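Local structure of ABC transporter periplasmic peptide-binding protein (Pseudoalteromonas, 4QFL) at residues I56-Y61 and A526-N531; D62-I67 and A183-K188; K100-A105 and Y227-Y232; N130-V135 and Y190-K195. The protein binds dipeptides, here Ala-Phe, as a periplasmic solute-binding protein and probably hands them to an ABC transporter for uptake. All blocks are in the same frame, centred on the assembly; numbering follows the deposited sequence. Where two conformers were deposited one is given.

Contact 1 of 4, residues I56-Y61 and A526-N531; sequences IANQLY and AISLAN
N58 and Q59, near the end of helix 50-60, meet the chain at I527-L529. N58 lays its CB against S528, 3.5 Å from S528 CB and 3.4 Å from S528 OG. The rest of the N58 side chain runs on past S528 CB toward the carbonyl groups of A526 and I527. Q59 starts with CG beside its backbone N, then bends at chi2 (61°). That bend brings its amide group round to the backbone of S528 and L529 and up to L529 CB. A water joins the two backbones here: it accepts from N58 N at 3.0 Å and lies 2.8 Å from I527 O, to which it can donate. The fold is that of a family 5 solute-binding protein, and helix 50-60 starts at the pocket residue G50. The side chain of A526 lies about 7 Å from the bound alanine. S528 forms an ST turn. Its OG stands anti to its own backbone N (chi1 173°) and accepts from A530 N at 3.1 Å, with an angle of 161° at the hydrogen. An alanine at S528 is likely to leave A530 N without this acceptor and to thin the packing over N58 CB. Further partners hold the C-terminal chain: I527 N bonds to D54 OD1, and A526 N bonds to D181 OD2. L529 packs on Y33, L242 and Y244.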
loop_
_atom_site.group_PDB
_atom_site.type_symbol
_atom_site.label_atom_id
_atom_site.label_comp_id
_atom_site.label_asym_id
_atom_site.label_seq_id
_atom_site.Cartn_x
_atom_site.Cartn_y
_atom_site.Cartn_z
ATOM N N ILE A 56 -11.736 2.339 3.063
ATOM C CA ILE A 56 -11.969 3.281 4.157
ATOM C C ILE A 56 -11.345 4.679 4.050
ATOM O O ILE A 56 -11.916 5.647 4.536
ATOM C CB ILE A 56 -11.544 2.667 5.523
ATOM C CG1 ILE A 56 -10.031 2.463 5.569
ATOM C CG2 ILE A 56 -12.275 1.358 5.772
ATOM C CD1 ILE A 56 -9.525 1.891 6.892
ATOM N N ALA A 57 -10.183 4.790 3.421
ATOM C CA ALA A 57 -9.347 5.981 3.574
ATOM C C ALA A 57 -9.926 7.263 2.978
ATOM O O ALA A 57 -10.168 8.235 3.693
ATOM C CB ALA A 57 -7.967 5.715 3.007
ATOM N N ASN A 58 -10.149 7.263 1.666
ATOM C CA ASN A 58 -10.653 8.449 0.988
ATOM C C ASN A 58 -12.133 8.654 1.209
ATOM O O ASN A 58 -12.653 9.727 0.915
ATOM C CB ASN A 58 -10.381 8.389 -0.520
ATOM C CG ASN A 58 -8.924 8.523 -0.848
ATOM O OD1 ASN A 58 -8.334 7.651 -1.490
ATOM N ND2 ASN A 58 -8.328 9.612 -0.408
ATOM N N GLN A 59 -12.813 7.632 1.715
ATOM C CA GLN A 59 -14.258 7.707 1.886
ATOM C C GLN A 59 -14.672 8.279 3.241
ATOM O O GLN A 59 -15.540 9.137 3.315
ATOM C CB GLN A 59 -14.899 6.342 1.655
ATOM C CG GLN A 59 -15.004 5.938 0.184
ATOM C CD GLN A 59 -13.662 5.829 -0.505
ATOM O OE1 GLN A 59 -12.841 4.974 -0.165
ATOM N NE2 GLN A 59 -13.429 6.694 -1.482
ATOM N N LEU A 60 -14.048 7.811 4.314
ATOM C CA LEU A 60 -14.455 8.231 5.650
ATOM C C LEU A 60 -13.641 9.378 6.193
ATOM O O LEU A 60 -14.054 10.022 7.150
ATOM C CB LEU A 60 -14.353 7.065 6.628
ATOM C CG LEU A 60 -15.263 5.874 6.392
ATOM C CD1 LEU A 60 -14.816 4.741 7.276
ATOM C CD2 LEU A 60 -16.698 6.255 6.693
ATOM N N TYR A 61 -12.473 9.620 5.605
ATOM C CA TYR A 61 -11.489 10.521 6.209
ATOM C C TYR A 61 -10.925 11.584 5.263
ATOM O O TYR A 61 -11.138 11.528 4.058
ATOM C CB TYR A 61 -10.307 9.712 6.752
ATOM C CG TYR A 61 -10.646 8.716 7.828
ATOM C CD1 TYR A 61 -10.922 9.133 9.125
ATOM C CD2 TYR A 61 -10.663 7.345 7.557
ATOM C CE1 TYR A 61 -11.224 8.208 10.131
ATOM C CE2 TYR A 61 -10.964 6.414 8.554
ATOM C CZ TYR A 61 -11.240 6.856 9.838
ATOM O OH TYR A 61 -11.545 5.942 10.821
ATOM N N ALA A 526 -4.398 5.078 -2.793
ATOM C CA ALA A 526 -5.634 4.310 -2.798
ATOM C C ALA A 526 -6.697 4.890 -3.721
ATOM O O ALA A 526 -6.652 6.058 -4.097
ATOM C CB ALA A 526 -6.177 4.202 -1.394
ATOM N N ILE A 527 -7.653 4.041 -4.082
ATOM C CA ILE A 527 -8.818 4.429 -4.861
ATOM C C ILE A 527 -9.650 5.444 -4.075
ATOM O O ILE A 527 -9.684 5.393 -2.850
ATOM C CB ILE A 527 -9.672 3.180 -5.175
ATOM C CG1 ILE A 527 -9.182 2.508 -6.461
ATOM C CG2 ILE A 527 -11.132 3.535 -5.268
ATOM C CD1 ILE A 527 -9.177 0.975 -6.412
ATOM N N SER A 528 -10.305 6.372 -4.774
ATOM C CA SER A 528 -11.223 7.301 -4.108
ATOM C C SER A 528 -12.563 7.371 -4.805
ATOM O O SER A 528 -12.628 7.495 -6.027
ATOM C CB SER A 528 -10.626 8.704 -4.001
ATOM O OG SER A 528 -11.584 9.626 -3.503
ATOM N N LEU A 529 -13.628 7.280 -4.013
ATOM C CA LEU A 529 -14.992 7.440 -4.511
ATOM C C LEU A 529 -15.586 8.752 -4.022
ATOM O O LEU A 529 -16.792 8.951 -4.076
ATOM C CB LEU A 529 -15.877 6.278 -4.061
ATOM C CG LEU A 529 -15.453 4.852 -4.430
ATOM C CD1 LEU A 529 -16.481 3.850 -3.922
ATOM C CD2 LEU A 529 -15.239 4.682 -5.925
ATOM N N ALA A 530 -14.724 9.640 -3.543
ATOM C CA ALA A 530 -15.138 10.941 -3.028
ATOM C C ALA A 530 -15.969 11.747 -4.024
ATOM O O ALA A 530 -16.886 12.469 -3.630
ATOM C CB ALA A 530 -13.922 11.748 -2.586
ATOM N N ASN A 531 -15.639 11.638 -5.309
ATOM C CA ASN A 531 -16.348 12.395 -6.344
ATOM C C ASN A 531 -17.217 11.537 -7.251
ATOM O O ASN A 531 -17.720 12.005 -8.272
ATOM C CB ASN A 531 -15.367 13.195 -7.198
ATOM C CG ASN A 531 -14.746 14.339 -6.442
ATOM O OD1 ASN A 531 -15.382 15.377 -6.221
ATOM N ND2 ASN A 531 -13.497 14.162 -6.034
HETATM O O HOH W 1 -9.585 4.904 -0.062
#

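Contact 2 of 4, residues D62-I67 and A183-K188; sequences DRLISI and AVVLSK
D62 and V185 make the one direct hydrogen bond between these segments. V185 N donates to D62 O at 3.0 Å, with an angle of 162° at the hydrogen. A water on each side extends the link. One accepts from D62 N at 3.0 Å and donates to V185 O at 2.8 Å. The other accepts from L64 N at 2.9 Å and donates to A183 O at 2.7 Å. Side chains add less. V185 keeps CG1 anti to its backbone N (chi1 176°). This leaves CG2 as the branch that meets L64 CD2, at 4.2 Å, and the two side chains cross at about a right angle. R63 passes its CG by A183 O at 3.8 Å. Its chain then bends at chi3 and leads away to A179, whose carbonyl O accepts from NH1. In the next shell, the D62 carboxylate points off the contact. Y232 OH bonds to its OD1, while T210 OG1 and W233 NE1 bond to OD2. These bonds hold the carboxylate and probably steady the D62 backbone. The donors, with K234 NZ more distant, would probably favour the charged carboxylate. L64 packs on A79, and V185 packs on L78. The contact is buried and joins the chain after helix 50-60 to the loop before helix 188-196. Its polar grip comes from main-chain N and O atoms and two waters, so that part probably depends little on which side chains are present.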
loop_
_atom_site.group_PDB
_atom_site.type_symbol
_atom_site.label_atom_id
_atom_site.label_comp_id
_atom_site.label_asym_id
_atom_site.label_seq_id
_atom_site.Cartn_x
_atom_site.Cartn_y
_atom_site.Cartn_z
ATOM N N ASP A 62 -10.197 12.546 5.832
ATOM C CA ASP A 62 -9.329 13.432 5.064
ATOM C C ASP A 62 -7.963 13.472 5.722
ATOM O O ASP A 62 -7.844 13.232 6.917
ATOM C CB ASP A 62 -9.869 14.863 5.023
ATOM C CG ASP A 62 -11.249 14.965 4.401
ATOM O OD1 ASP A 62 -11.349 14.898 3.161
ATOM O OD2 ASP A 62 -12.227 15.153 5.154
ATOM N N ARG A 63 -6.943 13.797 4.935
ATOM C CA ARG A 63 -5.594 14.006 5.439
ATOM C C ARG A 63 -5.368 15.494 5.598
ATOM O O ARG A 63 -6.227 16.303 5.253
ATOM C CB ARG A 63 -4.560 13.456 4.458
ATOM C CG ARG A 63 -4.639 11.950 4.229
ATOM C CD ARG A 63 -4.055 11.572 2.857
ATOM N NE ARG A 63 -4.917 12.042 1.778
ATOM C CZ ARG A 63 -4.668 11.884 0.482
ATOM N NH1 ARG A 63 -3.568 11.256 0.086
ATOM N NH2 ARG A 63 -5.523 12.355 -0.418
ATOM N N LEU A 64 -4.205 15.848 6.124
ATOM C CA LEU A 64 -3.771 17.231 6.172
ATOM C C LEU A 64 -3.512 17.755 4.762
ATOM O O LEU A 64 -3.902 18.863 4.404
ATOM C CB LEU A 64 -2.485 17.332 6.996
ATOM C CG LEU A 64 -2.673 17.032 8.481
ATOM C CD1 LEU A 64 -1.333 17.023 9.198
ATOM C CD2 LEU A 64 -3.613 18.058 9.085
ATOM N N ILE A 65 -2.829 16.940 3.971
ATOM C CA ILE A 65 -2.441 17.296 2.620
ATOM C C ILE A 65 -2.503 16.067 1.735
ATOM O O ILE A 65 -2.575 14.924 2.220
ATOM C CB ILE A 65 -1.010 17.814 2.559
ATOM C CG1 ILE A 65 -0.072 16.854 3.289
ATOM C CG2 ILE A 65 -0.924 19.183 3.160
ATOM C CD1 ILE A 65 1.381 17.111 3.026
ATOM N N SER A 66 -2.478 16.313 0.431
ATOM C CA SER A 66 -2.374 15.238 -0.543
ATOM C C SER A 66 -1.285 15.577 -1.557
ATOM O O SER A 66 -0.632 16.609 -1.457
ATOM C CB SER A 66 -3.722 14.996 -1.241
ATOM O OG SER A 66 -4.181 16.156 -1.929
ATOM N N ILE A 67 -1.084 14.695 -2.528
ATOM C CA ILE A 67 -0.115 14.934 -3.583
ATOM C C ILE A 67 -0.827 14.947 -4.930
ATOM O O ILE A 67 -1.509 13.989 -5.297
ATOM C CB ILE A 67 0.960 13.853 -3.582
ATOM C CG1 ILE A 67 1.702 13.879 -2.246
ATOM C CG2 ILE A 67 1.912 14.047 -4.752
ATOM C CD1 ILE A 67 2.634 12.708 -2.015
ATOM N N ALA A 183 -2.228 8.527 6.773
ATOM C CA ALA A 183 -2.074 9.722 7.598
ATOM C C ALA A 183 -3.372 10.504 7.789
ATOM O O ALA A 183 -3.372 11.740 7.780
ATOM C CB ALA A 183 -1.007 10.618 6.994
ATOM N N VAL A 184 -4.483 9.799 7.971
ATOM C CA VAL A 184 -5.766 10.490 8.076
ATOM C C VAL A 184 -5.891 11.137 9.430
ATOM O O VAL A 184 -5.172 10.780 10.361
ATOM C CB VAL A 184 -6.950 9.553 7.885
ATOM C CG1 VAL A 184 -6.864 8.856 6.529
ATOM C CG2 VAL A 184 -7.026 8.549 9.019
ATOM N N VAL A 185 -6.814 12.084 9.533
ATOM C CA VAL A 185 -7.109 12.752 10.799
ATOM C C VAL A 185 -8.277 12.111 11.556
ATOM O O VAL A 185 -9.370 11.945 11.003
ATOM C CB VAL A 185 -7.436 14.234 10.568
ATOM C CG1 VAL A 185 -7.839 14.892 11.877
ATOM C CG2 VAL A 185 -6.239 14.935 9.959
ATOM N N LEU A 186 -8.043 11.772 12.823
ATOM C CA LEU A 186 -9.055 11.125 13.655
ATOM C C LEU A 186 -9.706 12.093 14.642
ATOM O O LEU A 186 -9.243 13.216 14.812
ATOM C CB LEU A 186 -8.441 9.955 14.429
ATOM C CG LEU A 186 -7.697 8.918 13.590
ATOM C CD1 LEU A 186 -7.099 7.837 14.483
ATOM C CD2 LEU A 186 -8.655 8.321 12.610
ATOM N N SER A 187 -10.777 11.635 15.288
ATOM C CA SER A 187 -11.510 12.433 16.274
ATOM C C SER A 187 -11.031 12.234 17.710
ATOM O O SER A 187 -11.191 11.152 18.280
ATOM C CB SER A 187 -13.001 12.102 16.238
ATOM O OG SER A 187 -13.654 12.708 17.345
ATOM N N LYS A 188 -10.472 13.286 18.300
ATOM C CA LYS A 188 -10.087 13.233 19.700
ATOM C C LYS A 188 -11.306 13.163 20.605
ATOM O O LYS A 188 -11.315 12.422 21.592
ATOM C CB LYS A 188 -9.213 14.417 20.096
ATOM C CG LYS A 188 -8.660 14.251 21.501
ATOM C CD LYS A 188 -7.790 15.401 21.943
ATOM C CE LYS A 188 -7.246 15.125 23.335
ATOM N NZ LYS A 188 -6.386 16.224 23.848
HETATM O O HOH W 2 -10.905 12.552 8.721
HETATM O O HOH W 3 -2.131 14.016 7.095
#

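Contact 3 of 4, residues K100-A105 and Y227-Y232; sequences KFHTTA and YKNADY
K100 faces D231 at the start of this contact, where a loop packs on a type I turn, N229 to Y232, that follows strand 223-228. The turn also holds an Asx turn: N229 OD1 accepts from D231 N at 2.8 Å, with the donor 49° out of the carbonyl plane. The extended K100 chain crosses D231 at a slant, and its NZ forms a long salt bridge to D231 OD1 at 4.0 Å. Both side chains are exposed, so the pair is likely to be weak. Between the two backbones one water accepts from K100 N and can donate to D231 O, 2.8 Å from each. A second water lies 3.0 Å from K100 O and can donate to it; this water takes a weak bond from N229 ND2. H102 comes next and carries the buried part. N229 ND2 sits at the edge of the imidazole, in its plane, 3.6 Å from H102 CD2. The amide and ring planes stand 87° apart. H102 NE2 and N229 ND2 both bond to G211 O, and this shared carbonyl is likely to fix both side chains. With N229 replaced by an alanine, D231 N would probably lose its acceptor, G211 O one donor, and the H102 edge its neighbour. At T103 the backbone N reaches a third water at 3.2 Å, which bonds weakly to N229 OD1. Y227 turns its hydroxyl toward T103, but it has two conformers and its detailed contacts are doubtful. A fourth water donates to T103 O at 2.8 Å.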
loop_
_atom_site.group_PDB
_atom_site.type_symbol
_atom_site.label_atom_id
_atom_site.label_comp_id
_atom_site.label_asym_id
_atom_site.label_seq_id
_atom_site.Cartn_x
_atom_site.Cartn_y
_atom_site.Cartn_z
ATOM N N LYS A 100 -16.438 19.735 10.220
ATOM C CA LYS A 100 -17.213 18.961 11.183
ATOM C C LYS A 100 -16.914 17.476 11.117
ATOM O O LYS A 100 -16.875 16.892 10.038
ATOM C CB LYS A 100 -18.717 19.165 10.959
ATOM C CG LYS A 100 -19.252 20.505 11.449
ATOM C CD LYS A 100 -20.694 20.659 11.066
ATOM C CE LYS A 100 -21.189 22.063 11.319
ATOM N NZ LYS A 100 -22.617 22.173 10.947
ATOM N N PHE A 101 -16.719 16.869 12.277
ATOM C CA PHE A 101 -16.679 15.420 12.361
ATOM C C PHE A 101 -18.066 14.829 12.155
ATOM O O PHE A 101 -19.074 15.492 12.394
ATOM C CB PHE A 101 -16.098 14.963 13.698
ATOM C CG PHE A 101 -14.609 15.104 13.777
ATOM C CD1 PHE A 101 -13.779 14.211 13.116
ATOM C CD2 PHE A 101 -14.035 16.135 14.497
ATOM C CE1 PHE A 101 -12.402 14.335 13.178
ATOM C CE2 PHE A 101 -12.662 16.264 14.560
ATOM C CZ PHE A 101 -11.847 15.363 13.893
ATOM N N HIS A 102 -18.096 13.576 11.709
ATOM C CA HIS A 102 -19.341 12.840 11.479
ATOM C C HIS A 102 -20.259 12.775 12.682
ATOM O O HIS A 102 -19.826 12.598 13.818
ATOM C CB HIS A 102 -19.051 11.399 11.056
ATOM C CG HIS A 102 -18.328 11.283 9.755
ATOM N ND1 HIS A 102 -17.564 10.185 9.432
ATOM C CD2 HIS A 102 -18.258 12.117 8.694
ATOM C CE1 HIS A 102 -17.047 10.350 8.230
ATOM N NE2 HIS A 102 -17.451 11.515 7.761
ATOM N N THR A 103 -21.543 12.926 12.418
ATOM C CA THR A 103 -22.542 12.470 13.347
ATOM C C THR A 103 -22.869 11.062 12.891
ATOM O O THR A 103 -23.277 10.846 11.749
ATOM C CB THR A 103 -23.796 13.346 13.307
ATOM O OG1 THR A 103 -23.473 14.656 13.790
ATOM C CG2 THR A 103 -24.898 12.742 14.168
ATOM N N THR A 104 -22.653 10.097 13.772
ATOM C CA THR A 104 -22.963 8.720 13.467
ATOM C C THR A 104 -23.941 8.249 14.516
ATOM O O THR A 104 -24.300 9.012 15.414
ATOM C CB THR A 104 -21.731 7.847 13.602
ATOM O OG1 THR A 104 -21.393 7.756 14.990
ATOM C CG2 THR A 104 -20.561 8.433 12.803
ATOM N N ALA A 105 -24.350 6.986 14.413
ATOM C CA ALA A 105 -25.238 6.364 15.395
ATOM C C ALA A 105 -24.615 6.339 16.787
ATOM O O ALA A 105 -25.323 6.384 17.776
ATOM C CB ALA A 105 -25.609 4.950 14.959
ATOM N N TYR A 227 -22.917 5.988 4.168
ATOM C CA TYR A 227 -23.843 6.953 3.594
ATOM C C TYR A 227 -23.231 8.342 3.491
ATOM O O TYR A 227 -22.264 8.674 4.180
ATOM C CB TYR A 227 -25.170 6.981 4.354
ATOM C CG TYR A 227 -25.082 7.498 5.766
ATOM C CD1 TYR A 227 -24.610 6.692 6.792
ATOM C CD2 TYR A 227 -25.488 8.785 6.076
ATOM C CE1 TYR A 227 -24.537 7.158 8.087
ATOM C CE2 TYR A 227 -25.423 9.259 7.365
ATOM C CZ TYR A 227 -24.949 8.443 8.369
ATOM O OH TYR A 227 -24.887 8.917 9.656
ATOM N N LYS A 228 -23.805 9.147 2.613
ATOM C CA LYS A 228 -23.276 10.467 2.320
ATOM C C LYS A 228 -23.183 11.354 3.571
ATOM O O LYS A 228 -24.086 11.377 4.416
ATOM C CB LYS A 228 -24.125 11.124 1.224
ATOM C CG LYS A 228 -24.576 12.525 1.520
ATOM C CD LYS A 228 -25.187 13.175 0.287
ATOM C CE LYS A 228 -25.285 14.682 0.470
ATOM N NZ LYS A 228 -25.578 15.399 -0.798
ATOM N N ASN A 229 -22.063 12.055 3.702
ATOM C CA ASN A 229 -21.909 13.076 4.736
ATOM C C ASN A 229 -22.448 14.413 4.247
ATOM O O ASN A 229 -21.788 15.102 3.464
ATOM C CB ASN A 229 -20.443 13.224 5.144
ATOM C CG ASN A 229 -20.214 14.399 6.080
ATOM O OD1 ASN A 229 -21.163 15.008 6.580
ATOM N ND2 ASN A 229 -18.956 14.718 6.322
ATOM N N ALA A 230 -23.643 14.777 4.711
ATOM C CA ALA A 230 -24.313 16.002 4.262
ATOM C C ALA A 230 -23.548 17.274 4.632
ATOM O O ALA A 230 -23.758 18.327 4.036
ATOM C CB ALA A 230 -25.736 16.057 4.810
ATOM N N ASP A 231 -22.654 17.157 5.609
ATOM C CA ASP A 231 -21.908 18.297 6.138
ATOM C C ASP A 231 -20.462 18.312 5.691
ATOM O O ASP A 231 -19.628 18.935 6.338
ATOM C CB ASP A 231 -21.931 18.288 7.665
ATOM C CG ASP A 231 -23.202 18.879 8.232
ATOM O OD1 ASP A 231 -23.597 19.983 7.787
ATOM O OD2 ASP A 231 -23.810 18.235 9.116
ATOM N N TYR A 232 -20.164 17.634 4.590
ATOM C CA TYR A 232 -18.783 17.527 4.127
ATOM C C TYR A 232 -18.195 18.871 3.673
ATOM O O TYR A 232 -18.773 19.573 2.854
ATOM C CB TYR A 232 -18.661 16.474 3.021
ATOM C CG TYR A 232 -17.230 16.219 2.619
ATOM C CD1 TYR A 232 -16.278 15.907 3.571
ATOM C CD2 TYR A 232 -16.832 16.291 1.295
ATOM C CE1 TYR A 232 -14.969 15.684 3.225
ATOM C CE2 TYR A 232 -15.516 16.060 0.932
ATOM C CZ TYR A 232 -14.590 15.759 1.908
ATOM O OH TYR A 232 -13.277 15.521 1.579
HETATM O O HOH W 4 -16.701 17.091 7.001
HETATM O O HOH W 5 -17.559 20.191 7.677
HETATM O O HOH W 6 -22.416 14.412 9.691
HETATM O O HOH W 7 -25.471 11.244 10.105
#

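Contact 4 of 4, residues N130-V135 and Y190-K195; sequences NPYHFV and YAMALK
Y132 sets CG beside its backbone N (chi1 -84°), and the ring then reaches across to A191 on helix 188-196. M192 starts out away from the loop, but bends at chi2 (-41°) and chi3 bring its CE back. The Y132 hydroxyl donates to A191 O at 2.6 Å. The bond lies in the carbonyl plane on a lone pair, with a C=O...donor angle of 123°. A191 O also accepts the helical bond from K195 N, so two donors grip this one carbonyl. Alongside, A191 CB packs 3.7 Å from Y132 CE1. M192 CE touches the same ring carbon at 4.0 Å and reaches P131 CG at 4.2 Å. L194 adds its CB, 3.6 Å from Y132 OH. Nearer the solvent, P131 CB rests 4.0 Å from K195 CD. The loop is held in shape behind Y132. N130 OD1 accepts from Y132 N at 2.7 Å in its carbonyl plane, and N130 ND2 bonds to S123 OG. The rings of F120 and F203 meet that of Y132 and probably limit its swing. Y132 is a buried residue, and its hydroxyl is satisfied by the helix backbone. The loop after helix 115-126 contains two overlapping type I turns, N130-H133 and Y132-V135. The first carries an Asx turn, and its tyrosine docks on the side of a helix.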
loop_
_atom_site.group_PDB
_atom_site.type_symbol
_atom_site.label_atom_id
_atom_site.label_comp_id
_atom_site.label_asym_id
_atom_site.label_seq_id
_atom_site.Cartn_x
_atom_site.Cartn_y
_atom_site.Cartn_z
ATOM N N ASN A 130 0.285 8.518 24.962
ATOM C CA ASN A 130 -1.021 8.661 24.341
ATOM C C ASN A 130 -1.877 7.476 24.755
ATOM O O ASN A 130 -1.462 6.337 24.617
ATOM C CB ASN A 130 -0.888 8.760 22.817
ATOM C CG ASN A 130 -2.217 8.984 22.133
ATOM O OD1 ASN A 130 -3.150 8.200 22.309
ATOM N ND2 ASN A 130 -2.320 10.066 21.364
ATOM N N PRO A 131 -3.079 7.742 25.268
ATOM C CA PRO A 131 -3.877 6.659 25.838
ATOM C C PRO A 131 -4.279 5.630 24.794
ATOM O O PRO A 131 -4.778 4.565 25.139
ATOM C CB PRO A 131 -5.104 7.387 26.376
ATOM C CG PRO A 131 -5.188 8.627 25.562
ATOM C CD PRO A 131 -3.784 9.031 25.320
ATOM N N TYR A 132 -4.062 5.943 23.525
ATOM C CA TYR A 132 -4.420 5.018 22.461
ATOM C C TYR A 132 -3.196 4.386 21.807
ATOM O O TYR A 132 -3.313 3.554 20.904
ATOM C CB TYR A 132 -5.278 5.728 21.428
ATOM C CG TYR A 132 -6.727 5.761 21.814
ATOM C CD1 TYR A 132 -7.208 6.685 22.737
ATOM C CD2 TYR A 132 -7.614 4.861 21.260
ATOM C CE1 TYR A 132 -8.546 6.706 23.094
ATOM C CE2 TYR A 132 -8.944 4.872 21.598
ATOM C CZ TYR A 132 -9.412 5.792 22.514
ATOM O OH TYR A 132 -10.752 5.772 22.828
ATOM N N HIS A 133 -2.019 4.767 22.279
ATOM C CA HIS A 133 -0.796 4.229 21.706
ATOM C C HIS A 133 -0.823 2.709 21.655
ATOM O O HIS A 133 -0.458 2.110 20.645
ATOM C CB HIS A 133 0.436 4.695 22.476
ATOM C CG HIS A 133 1.721 4.217 21.879
ATOM N ND1 HIS A 133 2.132 4.580 20.614
ATOM C CD2 HIS A 133 2.674 3.383 22.360
ATOM C CE1 HIS A 133 3.292 4.003 20.349
ATOM N NE2 HIS A 133 3.641 3.272 21.392
ATOM N N PHE A 134 -1.262 2.090 22.743
ATOM C CA PHE A 134 -1.261 0.630 22.837
ATOM C C PHE A 134 -2.627 -0.015 22.564
ATOM O O PHE A 134 -2.820 -1.205 22.830
ATOM C CB PHE A 134 -0.748 0.180 24.206
ATOM C CG PHE A 134 0.682 0.549 24.476
ATOM C CD1 PHE A 134 1.714 -0.107 23.833
ATOM C CD2 PHE A 134 0.992 1.531 25.396
ATOM C CE1 PHE A 134 3.030 0.232 24.088
ATOM C CE2 PHE A 134 2.304 1.872 25.657
ATOM C CZ PHE A 134 3.320 1.222 25.009
ATOM N N VAL A 135 -3.570 0.752 22.031
ATOM C CA VAL A 135 -4.882 0.190 21.739
ATOM C C VAL A 135 -4.833 -0.677 20.503
ATOM O O VAL A 135 -4.079 -0.404 19.570
ATOM C CB VAL A 135 -5.953 1.270 21.567
ATOM C CG1 VAL A 135 -7.188 0.696 20.888
ATOM C CG2 VAL A 135 -6.300 1.857 22.911
ATOM N N TYR A 190 -14.241 11.847 20.034
ATOM C CA TYR A 190 -14.729 10.478 19.992
ATOM C C TYR A 190 -13.822 9.609 20.841
ATOM O O TYR A 190 -14.286 8.867 21.704
ATOM C CB TYR A 190 -14.757 9.978 18.545
ATOM C CG TYR A 190 -15.300 8.577 18.340
ATOM C CD1 TYR A 190 -16.415 8.121 19.036
ATOM C CD2 TYR A 190 -14.711 7.721 17.428
ATOM C CE1 TYR A 190 -16.906 6.846 18.841
ATOM C CE2 TYR A 190 -15.194 6.452 17.223
ATOM C CZ TYR A 190 -16.293 6.014 17.932
ATOM O OH TYR A 190 -16.779 4.738 17.717
ATOM N N ALA A 191 -12.521 9.721 20.610
ATOM C CA ALA A 191 -11.549 8.899 21.334
ATOM C C ALA A 191 -11.625 9.086 22.845
ATOM O O ALA A 191 -11.558 8.119 23.593
ATOM C CB ALA A 191 -10.147 9.177 20.842
ATOM N N MET A 192 -11.760 10.332 23.286
ATOM C CA MET A 192 -11.854 10.644 24.711
ATOM C C MET A 192 -13.188 10.191 25.307
ATOM O O MET A 192 -13.265 9.814 26.476
ATOM C CB MET A 192 -11.647 12.146 24.934
ATOM C CG MET A 192 -10.217 12.608 24.706
ATOM S SD MET A 192 -9.027 11.430 25.396
ATOM C CE MET A 192 -8.450 10.611 23.916
ATOM N N ALA A 193 -14.230 10.220 24.485
ATOM C CA ALA A 193 -15.547 9.726 24.871
ATOM C C ALA A 193 -15.537 8.218 25.130
ATOM O O ALA A 193 -15.991 7.750 26.177
ATOM C CB ALA A 193 -16.559 10.057 23.793
ATOM N N LEU A 194 -15.032 7.459 24.164
ATOM C CA LEU A 194 -14.921 6.016 24.310
ATOM C C LEU A 194 -14.065 5.626 25.511
ATOM O O LEU A 194 -14.387 4.687 26.238
ATOM C CB LEU A 194 -14.349 5.406 23.033
ATOM C CG LEU A 194 -15.233 5.454 21.789
ATOM C CD1 LEU A 194 -14.508 4.799 20.636
ATOM C CD2 LEU A 194 -16.540 4.744 22.048
ATOM N N LYS A 195 -12.970 6.349 25.714
ATOM C CA LYS A 195 -12.096 6.116 26.861
ATOM C C LYS A 195 -12.886 6.186 28.165
ATOM O O LYS A 195 -12.762 5.311 29.024
ATOM C CB LYS A 195 -10.942 7.121 26.871
ATOM C CG LYS A 195 -9.995 7.011 28.045
ATOM C CD LYS A 195 -8.812 7.952 27.873
ATOM C CE LYS A 195 -8.123 8.243 29.199
ATOM N NZ LYS A 195 -7.501 7.038 29.814
#

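Overall arrangement
From the N terminus, helix 50-60 gives contact 1 its first segment, and residues 62-67 follow for contact 2. Contact 1 closes the longest loop, back to 526-531 near the C terminus, and encloses the other three. Contact 2 closes at 183-188 and crosses contacts 3 and 4. Contact 3 starts at 100-105 and closes at 227-232, with contact 4 inside it. Residues 183-188 lead almost directly into 190-195, so contacts 2 and 4 adjoin. Y61 packs on V184 and L186, joining contacts 1 and 2, and L60 O approaches H102 of contact 3. Helix 50-60 is tied to the C-terminal chain, the 100-105 loop to the turn after strand 223-228, the 130-135 loop to helix 188-196.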